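Local coordinates for protein yahD a copper inducible hydrolase (Lactococcus lactis subsp. lactis, PDB 3OG9), which is a copper-inducible alpha/beta hydrolase that binds D-malate in a pocket and probably has hydrolase activity, at residues Val33-Ala36 and Glu37-Pro41; Gly169-Lys172 and Gly173-Asp177. One frame throughout, in Å; residues are numbered along the deposited sequence. Where two conformers were deposited one is given.

Interaction 1 of 2, residues Val33-Ala36 and Glu37-Pro41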
loop_
_atom_site.group_PDB
_atom_site.type_symbol
_atom_site.label_atom_id
_atom_site.label_comp_id
_atom_site.label_asym_id
_atom_site.label_seq_id
_atom_site.Cartn_x
_atom_site.Cartn_y
_atom_site.Cartn_z
ATOM N N VAL A 33 -11.518 -5.673 -1.994
ATOM C CA VAL A 33 -12.624 -4.972 -2.626
ATOM C C VAL A 33 -13.733 -4.533 -1.673
ATOM O O VAL A 33 -14.077 -3.343 -1.663
ATOM C CB VAL A 33 -13.180 -5.731 -3.865
ATOM C CG1 VAL A 33 -14.492 -5.083 -4.362
ATOM C CG2 VAL A 33 -12.125 -5.769 -4.940
ATOM N N GLU A 34 -14.262 -5.459 -0.854
ATOM C CA GLU A 34 -15.296 -5.105 0.124
ATOM C C GLU A 34 -14.780 -4.198 1.208
ATOM O O GLU A 34 -15.508 -3.318 1.670
ATOM C CB GLU A 34 -15.937 -6.360 0.737
ATOM C CG GLU A 34 -16.868 -7.058 -0.251
ATOM C CD GLU A 34 -17.597 -8.242 0.366
ATOM O OE1 GLU A 34 -16.957 -9.033 1.085
ATOM O OE2 GLU A 34 -18.814 -8.369 0.121
ATOM N N ILE A 35 -13.514 -4.371 1.592
ATOM C CA ILE A 35 -12.894 -3.492 2.573
ATOM C C ILE A 35 -12.850 -2.043 2.025
ATOM O O ILE A 35 -13.218 -1.081 2.730
ATOM C CB ILE A 35 -11.451 -4.002 2.958
ATOM C CG1 ILE A 35 -11.505 -5.359 3.662
ATOM C CG2 ILE A 35 -10.683 -3.027 3.868
ATOM C CD1 ILE A 35 -12.222 -5.331 4.893
ATOM N N ALA A 36 -12.356 -1.888 0.801
ATOM C CA ALA A 36 -12.288 -0.540 0.176
ATOM C C ALA A 36 -13.672 0.095 0.076
ATOM O O ALA A 36 -13.820 1.287 0.295
ATOM C CB ALA A 36 -11.657 -0.606 -1.230
ATOM N N GLU A 37 -14.673 -0.714 -0.271
ATOM C CA GLU A 37 -16.051 -0.261 -0.316
ATOM C C GLU A 37 -16.563 0.274 1.040
ATOM O O GLU A 37 -17.375 1.192 1.052
ATOM C CB GLU A 37 -16.966 -1.351 -0.884
ATOM C CG GLU A 37 -16.839 -1.477 -2.405
ATOM C CD GLU A 37 -17.389 -2.786 -2.986
ATOM O OE1 GLU A 37 -17.517 -2.848 -4.237
ATOM O OE2 GLU A 37 -17.693 -3.757 -2.238
ATOM N N MET A 38 -16.070 -0.271 2.150
ATOM C CA MET A 38 -16.399 0.259 3.490
ATOM C C MET A 38 -15.623 1.539 3.834
ATOM O O MET A 38 -16.169 2.462 4.450
ATOM C CB MET A 38 -16.177 -0.801 4.588
ATOM C CG MET A 38 -17.181 -1.941 4.566
ATOM S SD MET A 38 -17.257 -2.948 6.080
ATOM C CE MET A 38 -17.960 -1.751 7.216
ATOM N N ILE A 39 -14.359 1.595 3.425
ATOM C CA ILE A 39 -13.509 2.735 3.711
ATOM C C ILE A 39 -13.899 3.989 2.914
ATOM O O ILE A 39 -13.936 5.102 3.459
ATOM C CB ILE A 39 -12.044 2.377 3.444
ATOM C CG1 ILE A 39 -11.574 1.293 4.427
ATOM C CG2 ILE A 39 -11.114 3.631 3.523
ATOM C CD1 ILE A 39 -10.196 0.723 4.074
ATOM N N ALA A 40 -14.163 3.802 1.626
ATOM C CA ALA A 40 -14.425 4.915 0.718
ATOM C C ALA A 40 -15.634 4.589 -0.142
ATOM O O ALA A 40 -15.471 4.283 -1.325
ATOM C CB ALA A 40 -13.198 5.160 -0.160
ATOM N N PRO A 41 -16.852 4.614 0.449
ATOM C CA PRO A 41 -18.043 4.237 -0.318
ATOM C C PRO A 41 -18.191 5.060 -1.599
ATOM O O PRO A 41 -17.969 6.275 -1.566
ATOM C CB PRO A 41 -19.206 4.557 0.651
ATOM C CG PRO A 41 -18.612 4.373 2.001
ATOM C CD PRO A 41 -17.202 4.955 1.849
#
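Val33 and Glu37, one helical turn apart, run alongside each other in the same direction. Methyl CG1 of Val33 flanks the end of the acid, 3.8 Å from Glu37 OE1. Glu37 CG stands beside its own backbone N (chi1 -76°), which lays the chain back along the preceding turn: CG is 3.4 Å from Val33 O, and OE2 reaches to 3.6 Å from Glu34 CA. The carboxylates of Glu34 and Glu37 are turned 62° apart, and their OE2 atoms stay 5.3 Å from each other. Glu37 OE1 forms a salt bridge with Lys10 of the edge strand 7-10; an alanine here would probably leave that lysine without its mate and uncover Val33 CG1. On another side of the helix, Ile35 and the buried Ile39 meet at an angle, Ile35 CG2 against Ile39 CD1 at 3.8 Å; both touch Val198 of helix 195-208, and Ile39 also packs on Ile131 and Phe133 of strand 129-133. In the backbone, Glu37, Met38, Ile39 and Ala40 donate in turn to the carbonyls of Val33 to Ala36, the last bond, Ala40 N to Ala36 O, measuring 2.9 Å. Ala40 itself has left helical geometry. Ala36 rests on Leu19, Leu21 and Ile45. A short helix laid on the sheet in this way is the crossover of a beta-alpha-beta unit, here strand 19-22, helix 33-39 and strand 45-48 of the alpha/beta-hydrolase fold.

Interaction 2 of 2, residues Gly169-Lys172 and Gly173-Asp177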
loop_
_atom_site.group_PDB
_atom_site.type_symbol
_atom_site.label_atom_id
_atom_site.label_comp_id
_atom_site.label_asym_id
_atom_site.label_seq_id
_atom_site.Cartn_x
_atom_site.Cartn_y
_atom_site.Cartn_z
ATOM N N GLY A 169 9.259 2.294 13.276
ATOM C CA GLY A 169 9.855 3.627 13.562
ATOM C C GLY A 169 10.595 4.258 12.389
ATOM O O GLY A 169 10.557 5.496 12.174
ATOM N N ASP A 170 11.315 3.425 11.639
ATOM C CA ASP A 170 12.021 3.890 10.443
ATOM C C ASP A 170 11.064 4.259 9.324
ATOM O O ASP A 170 11.289 5.242 8.615
ATOM C CB ASP A 170 13.066 2.863 9.946
ATOM C CG ASP A 170 14.393 2.906 10.749
ATOM O OD1 ASP A 170 14.832 4.000 11.238
ATOM O OD2 ASP A 170 15.032 1.833 10.876
ATOM N N LEU A 171 10.014 3.465 9.129
ATOM C CA LEU A 171 8.991 3.829 8.151
ATOM C C LEU A 171 8.325 5.185 8.479
ATOM O O LEU A 171 8.173 6.024 7.610
ATOM C CB LEU A 171 7.914 2.730 8.061
ATOM C CG LEU A 171 6.703 3.108 7.197
ATOM C CD1 LEU A 171 7.126 3.205 5.713
ATOM C CD2 LEU A 171 5.601 2.054 7.396
ATOM N N LYS A 172 7.917 5.367 9.727
ATOM C CA LYS A 172 7.264 6.619 10.139
ATOM C C LYS A 172 8.247 7.797 9.941
ATOM O O LYS A 172 7.904 8.868 9.403
ATOM C CB LYS A 172 6.883 6.507 11.617
ATOM C CG LYS A 172 5.649 5.689 11.910
ATOM C CD LYS A 172 5.260 5.915 13.394
ATOM C CE LYS A 172 6.323 5.425 14.372
ATOM N NZ LYS A 172 5.871 5.716 15.764
ATOM N N GLY A 173 9.479 7.558 10.366
ATOM C CA GLY A 173 10.564 8.551 10.237
ATOM C C GLY A 173 10.816 8.940 8.791
ATOM O O GLY A 173 10.947 10.124 8.481
ATOM N N ASP A 174 10.904 7.960 7.883
ATOM C CA ASP A 174 11.081 8.288 6.458
ATOM C C ASP A 174 9.932 9.132 5.938
ATOM O O ASP A 174 10.156 10.113 5.243
ATOM C CB ASP A 174 11.228 7.031 5.583
ATOM C CG ASP A 174 12.602 6.334 5.769
ATOM O OD1 ASP A 174 12.776 5.221 5.235
ATOM O OD2 ASP A 174 13.504 6.908 6.411
ATOM N N LEU A 175 8.700 8.759 6.268
ATOM C CA LEU A 175 7.536 9.579 5.858
ATOM C C LEU A 175 7.528 10.995 6.466
ATOM O O LEU A 175 7.254 11.980 5.773
ATOM C CB LEU A 175 6.229 8.861 6.212
ATOM C CG LEU A 175 5.991 7.587 5.369
ATOM C CD1 LEU A 175 4.954 6.684 6.052
ATOM C CD2 LEU A 175 5.605 7.919 3.950
ATOM N N GLU A 176 7.815 11.090 7.758
ATOM C CA GLU A 176 7.815 12.408 8.421
ATOM C C GLU A 176 8.983 13.285 7.958
ATOM O O GLU A 176 8.834 14.502 7.795
ATOM C CB GLU A 176 7.782 12.230 9.921
ATOM C CG GLU A 176 6.367 11.897 10.339
ATOM C CD GLU A 176 6.209 11.576 11.798
ATOM O OE1 GLU A 176 7.240 11.281 12.471
ATOM O OE2 GLU A 176 5.030 11.610 12.255
ATOM N N ASP A 177 10.136 12.663 7.738
ATOM C CA ASP A 177 11.253 13.382 7.125
ATOM C C ASP A 177 10.941 13.946 5.739
ATOM O O ASP A 177 11.519 14.965 5.348
ATOM C CB ASP A 177 12.497 12.505 7.054
ATOM C CG ASP A 177 13.084 12.201 8.439
ATOM O OD1 ASP A 177 12.593 12.732 9.490
ATOM O OD2 ASP A 177 14.039 11.408 8.470
#
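Leu171 and Leu175, one turn apart, run alongside each other on the inner face of helix 165-177, the crossover helix of a beta-alpha-beta unit between strands 151-156 and 181-186 of the alpha/beta-hydrolase fold. Leu175 can be followed outward. Its CB is 3.6 Å from Lys172 O. With chi1 at -68° the chain folds back beside its own N, bringing CG to 3.5 Å from Leu171 O, the carbonyl that also accepts the nearly straight bond from Leu175 N (171° at the hydrogen). At the tip, CD1 lies 3.6 Å from the same Leu171 O and faces Leu171 CD1 at 4.1 Å, a loose methyl contact. Beyond the helix the side chain of Leu175 packs on Leu121 of helix 111-121, Leu154 and Leu182, while Leu171 covers Leu117 and comes within about 6 Å of the side chain of the malate-binding Asn114. On one flank Asp174 CG lies over the preceding turn, 3.3 Å from Asp170 O, and OD1 is hydrogen-bonded to Gln137 NE2. On a different flank Lys172 packs on Leu154, Leu182 and Ile184, and Glu176 on Leu182; NZ of Lys172 and OE1 of Glu176 remain 6.6 Å apart, too far for a direct salt bridge. At Gly173 a CB would be tight against Gly169 O. Glu176 N is 2.8 Å from Lys172 O and approaches nearly in line with its C=O bond.

Interactions 1 and 2 are each a turn or two of a crossover helix, one in helix 33-39 and the other in helix 165-177, on opposite sides of the chain's centre with centres about 27 Å apart. They share no element directly and do not touch. Both are partly buried and hold an i to i+4 aliphatic pair: Leu171 and Leu175 are both buried, whereas of the isoleucines only Ile39 is. Ile35 and Ile39 meet helix 195-208, Ile39 also strand 129-133; Leu171 and Leu175 meet helix 111-121, which carries malate-binding Asn114, and Leu175 also the flanking strands. Polar chemistry differs too: a salt bridge to an edge strand in 33-41, and an amide hydrogen bond to Gln137 in 169-177.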